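Long-range contact in magnesium transporter (Enterococcus faecalis, PDB 2OUX), which probably transports magnesium ions across the cell membrane, this chain being its cytoplasmic portion, with an N domain and a pair of CBS domains: residues E7-L19 and L30-F42. Residues are numbered along the deposited sequence; the frame is centred on the assembly and turned at random.
Sequences EMEEQFALLLETL and LFLALHIYEQGQF
Phe-42 fits knob-into-hole among Phe-12, Leu-15, Leu-16 and Leu-19, packing helix 36-42 against the N-terminal helix 8-19 at a crossing angle of -64° in the all-helical N domain of MgtE. The Phe-42 side chain runs outward from its helix, and its CB lies over one face of the Phe-12 ring, 3.8 Å from that ring's centroid, a CH-pi contact. With CG anti to the backbone N (chi1 175°), the ring is carried across to helix 8-19, where CD1 comes 3.7 Å from CG of Phe-12. This makes an edge-to-face pair: the edge of Phe-42 is turned toward the face of Phe-12, with planes at 67°. Farther out, CE1 touches CB of Leu-15 at 3.5 Å, and CZ ends near CD2 of Leu-19. Phe-27 also packs on Phe-42.

Leu-15 uses its two methyls differently. CD2 lies against the backbone N and CB of Phe-31, while CD1 meets CD1 of Leu-34 tip to tip at 3.6 Å. Alongside this apolar packing, one water donates to both OE1 of Gln-11 and O of Leu-30, bridging the segments. At the start of the helix, the selenomethionine Met-8, poorly ordered, bends toward Glu-38, whose OE2 is hydrogen-bonded to Tyr-230 of the second subunit. Back at the knob, CD1 of Leu-15 sits over the centre of the Phe-42 ring, 3.4 Å from its centroid.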
loop_
_atom_site.group_PDB
_atom_site.type_symbol
_atom_site.label_atom_id
_atom_site.label_comp_id
_atom_site.label_asym_id
_atom_site.label_seq_id
_atom_site.Cartn_x
_atom_site.Cartn_y
_atom_site.Cartn_z
ATOM N N GLU A 7 -24.070 -1.582 -13.662
ATOM C CA GLU A 7 -23.034 -0.976 -12.779
ATOM C C GLU A 7 -23.565 -0.794 -11.364
ATOM O O GLU A 7 -24.447 -1.527 -10.911
ATOM C CB GLU A 7 -22.602 0.392 -13.319
ATOM C CG GLU A 7 -22.362 0.413 -14.808
ATOM C CD GLU A 7 -21.183 -0.440 -15.214
ATOM O OE1 GLU A 7 -20.035 0.051 -15.136
ATOM O OE2 GLU A 7 -21.408 -1.608 -15.598
HETATM N N MSE A 8 -23.018 0.207 -10.685
HETATM C CA MSE A 8 -23.389 0.531 -9.318
HETATM C C MSE A 8 -24.894 0.659 -9.157
HETATM O O MSE A 8 -25.482 0.088 -8.237
HETATM C CB MSE A 8 -22.731 1.845 -8.904
HETATM C CG MSE A 8 -22.559 1.979 -7.416
HETATM SE SE MSE A 8 -21.552 0.466 -6.823
HETATM C CE MSE A 8 -19.816 1.046 -7.427
ATOM N N GLU A 9 -25.511 1.419 -10.054
ATOM C CA GLU A 9 -26.946 1.639 -10.003
ATOM C C GLU A 9 -27.726 0.329 -9.907
ATOM O O GLU A 9 -28.476 0.118 -8.957
ATOM C CB GLU A 9 -27.403 2.451 -11.223
ATOM C CG GLU A 9 -27.181 1.801 -12.595
ATOM C CD GLU A 9 -25.733 1.829 -13.065
ATOM O OE1 GLU A 9 -25.085 2.896 -12.976
ATOM O OE2 GLU A 9 -25.251 0.784 -13.544
ATOM N N GLU A 10 -27.533 -0.548 -10.885
ATOM C CA GLU A 10 -28.218 -1.833 -10.913
ATOM C C GLU A 10 -28.147 -2.553 -9.568
ATOM O O GLU A 10 -29.175 -2.895 -8.983
ATOM C CB GLU A 10 -27.612 -2.722 -12.002
ATOM C CG GLU A 10 -28.131 -4.152 -12.002
ATOM C CD GLU A 10 -27.448 -5.019 -13.044
ATOM O OE1 GLU A 10 -26.200 -5.061 -13.056
ATOM O OE2 GLU A 10 -28.155 -5.662 -13.848
ATOM N N GLN A 11 -26.931 -2.784 -9.085
ATOM C CA GLN A 11 -26.733 -3.475 -7.816
ATOM C C GLN A 11 -27.472 -2.814 -6.653
ATOM O O GLN A 11 -28.157 -3.491 -5.885
ATOM C CB GLN A 11 -25.237 -3.567 -7.499
ATOM C CG GLN A 11 -24.642 -4.956 -7.685
ATOM C CD GLN A 11 -25.115 -5.933 -6.624
ATOM O OE1 GLN A 11 -24.753 -5.819 -5.449
ATOM N NE2 GLN A 11 -25.937 -6.895 -7.030
ATOM N N PHE A 12 -27.327 -1.499 -6.521
ATOM C CA PHE A 12 -27.987 -0.767 -5.449
ATOM C C PHE A 12 -29.504 -0.954 -5.494
ATOM O O PHE A 12 -30.144 -1.111 -4.457
ATOM C CB PHE A 12 -27.639 0.725 -5.532
ATOM C CG PHE A 12 -26.278 1.070 -4.976
ATOM C CD1 PHE A 12 -25.384 0.073 -4.586
ATOM C CD2 PHE A 12 -25.891 2.396 -4.839
ATOM C CE1 PHE A 12 -24.132 0.394 -4.066
ATOM C CE2 PHE A 12 -24.636 2.727 -4.319
ATOM C CZ PHE A 12 -23.757 1.721 -3.933
ATOM N N ALA A 13 -30.067 -0.950 -6.701
ATOM C CA ALA A 13 -31.508 -1.117 -6.889
ATOM C C ALA A 13 -31.995 -2.459 -6.346
ATOM O O ALA A 13 -33.027 -2.526 -5.673
ATOM C CB ALA A 13 -31.860 -0.991 -8.374
ATOM N N LEU A 14 -31.261 -3.525 -6.654
ATOM C CA LEU A 14 -31.608 -4.854 -6.166
ATOM C C LEU A 14 -31.494 -4.836 -4.649
ATOM O O LEU A 14 -32.359 -5.348 -3.939
ATOM C CB LEU A 14 -30.647 -5.905 -6.733
ATOM C CG LEU A 14 -30.926 -6.565 -8.091
ATOM C CD1 LEU A 14 -31.080 -5.528 -9.206
ATOM C CD2 LEU A 14 -29.780 -7.510 -8.392
ATOM N N LEU A 15 -30.411 -4.236 -4.163
ATOM C CA LEU A 15 -30.153 -4.128 -2.732
ATOM C C LEU A 15 -31.296 -3.419 -2.011
ATOM O O LEU A 15 -31.759 -3.886 -0.973
ATOM C CB LEU A 15 -28.859 -3.357 -2.489
ATOM C CG LEU A 15 -27.717 -4.017 -1.719
ATOM C CD1 LEU A 15 -26.650 -2.959 -1.456
ATOM C CD2 LEU A 15 -28.209 -4.598 -0.405
ATOM N N LEU A 16 -31.736 -2.288 -2.556
ATOM C CA LEU A 16 -32.834 -1.517 -1.960
ATOM C C LEU A 16 -34.107 -2.352 -1.846
ATOM O O LEU A 16 -34.870 -2.216 -0.892
ATOM C CB LEU A 16 -33.135 -0.263 -2.792
ATOM C CG LEU A 16 -32.721 1.090 -2.190
ATOM C CD1 LEU A 16 -32.970 2.216 -3.193
ATOM C CD2 LEU A 16 -33.492 1.338 -0.910
ATOM N N GLU A 17 -34.333 -3.210 -2.833
ATOM C CA GLU A 17 -35.516 -4.050 -2.828
ATOM C C GLU A 17 -35.456 -5.136 -1.761
ATOM O O GLU A 17 -36.439 -5.362 -1.057
ATOM C CB GLU A 17 -35.733 -4.664 -4.213
ATOM C CG GLU A 17 -36.416 -3.710 -5.187
ATOM C CD GLU A 17 -37.830 -3.330 -4.739
ATOM O OE1 GLU A 17 -38.696 -4.230 -4.663
ATOM O OE2 GLU A 17 -38.076 -2.135 -4.462
ATOM N N THR A 18 -34.315 -5.805 -1.627
ATOM C CA THR A 18 -34.205 -6.849 -0.617
ATOM C C THR A 18 -34.377 -6.183 0.738
ATOM O O THR A 18 -34.872 -6.790 1.686
ATOM C CB THR A 18 -32.830 -7.549 -0.638
ATOM O OG1 THR A 18 -31.849 -6.695 -0.040
ATOM C CG2 THR A 18 -32.414 -7.875 -2.065
ATOM N N LEU A 19 -33.968 -4.921 0.815
ATOM C CA LEU A 19 -34.069 -4.156 2.046
ATOM C C LEU A 19 -35.529 -3.903 2.389
ATOM O O LEU A 19 -35.977 -4.204 3.497
ATOM C CB LEU A 19 -33.326 -2.827 1.894
ATOM C CG LEU A 19 -33.205 -1.947 3.137
ATOM C CD1 LEU A 19 -32.654 -2.766 4.301
ATOM C CD2 LEU A 19 -32.295 -0.762 2.832
ATOM N N LEU A 30 -25.720 -9.697 -0.498
ATOM C CA LEU A 30 -25.429 -8.654 -1.475
ATOM C C LEU A 30 -24.576 -7.536 -0.877
ATOM O O LEU A 30 -23.487 -7.251 -1.366
ATOM C CB LEU A 30 -26.739 -8.072 -2.021
ATOM C CG LEU A 30 -27.617 -9.012 -2.855
ATOM C CD1 LEU A 30 -28.941 -8.334 -3.174
ATOM C CD2 LEU A 30 -26.889 -9.395 -4.134
ATOM N N PHE A 31 -25.078 -6.926 0.191
ATOM C CA PHE A 31 -24.392 -5.836 0.868
ATOM C C PHE A 31 -22.950 -6.198 1.205
ATOM O O PHE A 31 -22.021 -5.475 0.848
ATOM C CB PHE A 31 -25.139 -5.466 2.158
ATOM C CG PHE A 31 -24.559 -4.270 2.881
ATOM C CD1 PHE A 31 -24.834 -2.972 2.452
ATOM C CD2 PHE A 31 -23.714 -4.447 3.972
ATOM C CE1 PHE A 31 -24.271 -1.861 3.103
ATOM C CE2 PHE A 31 -23.142 -3.349 4.629
ATOM C CZ PHE A 31 -23.423 -2.054 4.194
ATOM N N LEU A 32 -22.773 -7.327 1.884
ATOM C CA LEU A 32 -21.453 -7.778 2.300
ATOM C C LEU A 32 -20.559 -8.196 1.139
ATOM O O LEU A 32 -19.390 -8.464 1.330
ATOM C CB LEU A 32 -21.595 -8.920 3.320
ATOM C CG LEU A 32 -21.441 -8.633 4.824
ATOM C CD1 LEU A 32 -21.723 -7.176 5.146
ATOM C CD2 LEU A 32 -22.380 -9.547 5.612
ATOM N N ALA A 33 -21.108 -8.255 -0.069
ATOM C CA ALA A 33 -20.312 -8.615 -1.243
ATOM C C ALA A 33 -19.701 -7.335 -1.827
ATOM O O ALA A 33 -18.778 -7.377 -2.640
ATOM C CB ALA A 33 -21.193 -9.304 -2.290
ATOM N N LEU A 34 -20.241 -6.197 -1.412
ATOM C CA LEU A 34 -19.754 -4.901 -1.868
ATOM C C LEU A 34 -18.530 -4.492 -1.047
ATOM O O LEU A 34 -18.419 -4.837 0.126
ATOM C CB LEU A 34 -20.834 -3.826 -1.681
ATOM C CG LEU A 34 -22.176 -3.865 -2.414
ATOM C CD1 LEU A 34 -23.095 -2.827 -1.808
ATOM C CD2 LEU A 34 -21.972 -3.583 -3.891
ATOM N N HIS A 35 -17.625 -3.754 -1.681
ATOM C CA HIS A 35 -16.430 -3.224 -1.028
ATOM C C HIS A 35 -16.967 -2.189 -0.027
ATOM O O HIS A 35 -17.972 -1.545 -0.301
ATOM C CB HIS A 35 -15.545 -2.543 -2.077
ATOM C CG HIS A 35 -14.366 -1.820 -1.503
ATOM N ND1 HIS A 35 -13.074 -2.302 -1.607
ATOM C CD2 HIS A 35 -14.281 -0.647 -0.839
ATOM C CE1 HIS A 35 -12.246 -1.449 -1.031
ATOM N NE2 HIS A 35 -12.949 -0.437 -0.556
ATOM N N ILE A 36 -16.310 -2.021 1.116
ATOM C CA ILE A 36 -16.789 -1.074 2.119
ATOM C C ILE A 36 -17.073 0.341 1.620
ATOM O O ILE A 36 -17.918 1.024 2.187
ATOM C CB ILE A 36 -15.837 -0.984 3.329
ATOM C CG1 ILE A 36 -14.404 -0.732 2.859
ATOM C CG2 ILE A 36 -15.953 -2.251 4.172
ATOM C CD1 ILE A 36 -13.455 -0.371 3.985
ATOM N N TYR A 37 -16.383 0.787 0.571
ATOM C CA TYR A 37 -16.639 2.125 0.033
ATOM C C TYR A 37 -17.981 2.152 -0.695
ATOM O O TYR A 37 -18.694 3.152 -0.656
ATOM C CB TYR A 37 -15.559 2.563 -0.948
ATOM C CG TYR A 37 -15.980 3.759 -1.785
ATOM C CD1 TYR A 37 -16.011 5.050 -1.243
ATOM C CD2 TYR A 37 -16.393 3.594 -3.104
ATOM C CE1 TYR A 37 -16.436 6.148 -2.006
ATOM C CE2 TYR A 37 -16.818 4.678 -3.873
ATOM C CZ TYR A 37 -16.842 5.947 -3.318
ATOM O OH TYR A 37 -17.257 7.005 -4.088
ATOM N N GLU A 38 -18.301 1.068 -1.389
ATOM C CA GLU A 38 -19.576 0.993 -2.098
ATOM C C GLU A 38 -20.680 0.864 -1.038
ATOM O O GLU A 38 -21.783 1.404 -1.193
ATOM C CB GLU A 38 -19.583 -0.202 -3.062
ATOM C CG GLU A 38 -18.427 -0.184 -4.045
ATOM C CD GLU A 38 -18.429 -1.353 -5.018
ATOM O OE1 GLU A 38 -18.721 -2.503 -4.610
ATOM O OE2 GLU A 38 -18.111 -1.122 -6.202
ATOM N N GLN A 39 -20.369 0.157 0.046
ATOM C CA GLN A 39 -21.319 0.002 1.145
ATOM C C GLN A 39 -21.653 1.393 1.675
ATOM O O GLN A 39 -22.806 1.691 1.993
ATOM C CB GLN A 39 -20.712 -0.845 2.270
ATOM C CG GLN A 39 -20.661 -2.340 1.959
ATOM C CD GLN A 39 -19.913 -3.137 3.011
ATOM O OE1 GLN A 39 -19.945 -2.810 4.201
ATOM N NE2 GLN A 39 -19.232 -4.193 2.575
ATOM N N GLY A 40 -20.636 2.245 1.764
ATOM C CA GLY A 40 -20.851 3.594 2.254
ATOM C C GLY A 40 -21.746 4.427 1.348
ATOM O O GLY A 40 -22.608 5.169 1.819
ATOM N N GLN A 41 -21.545 4.314 0.042
ATOM C CA GLN A 41 -22.352 5.064 -0.908
ATOM C C GLN A 41 -23.804 4.603 -0.856
ATOM O O GLN A 41 -24.723 5.423 -0.824
ATOM C CB GLN A 41 -21.789 4.897 -2.320
ATOM C CG GLN A 41 -20.392 5.476 -2.467
ATOM C CD GLN A 41 -20.338 6.941 -2.071
ATOM O OE1 GLN A 41 -20.835 7.805 -2.792
ATOM N NE2 GLN A 41 -19.746 7.225 -0.914
ATOM N N PHE A 42 -24.007 3.289 -0.855
ATOM C CA PHE A 42 -25.350 2.734 -0.780
ATOM C C PHE A 42 -26.027 3.303 0.460
ATOM O O PHE A 42 -27.097 3.895 0.371
ATOM C CB PHE A 42 -25.301 1.206 -0.674
ATOM C CG PHE A 42 -26.650 0.574 -0.470
ATOM C CD1 PHE A 42 -27.570 0.508 -1.516
ATOM C CD2 PHE A 42 -27.010 0.070 0.772
ATOM C CE1 PHE A 42 -28.833 -0.047 -1.324
ATOM C CE2 PHE A 42 -28.266 -0.484 0.973
ATOM C CZ PHE A 42 -29.183 -0.545 -0.080
HETATM O O HOH W 1 -23.172 -7.565 -4.301
#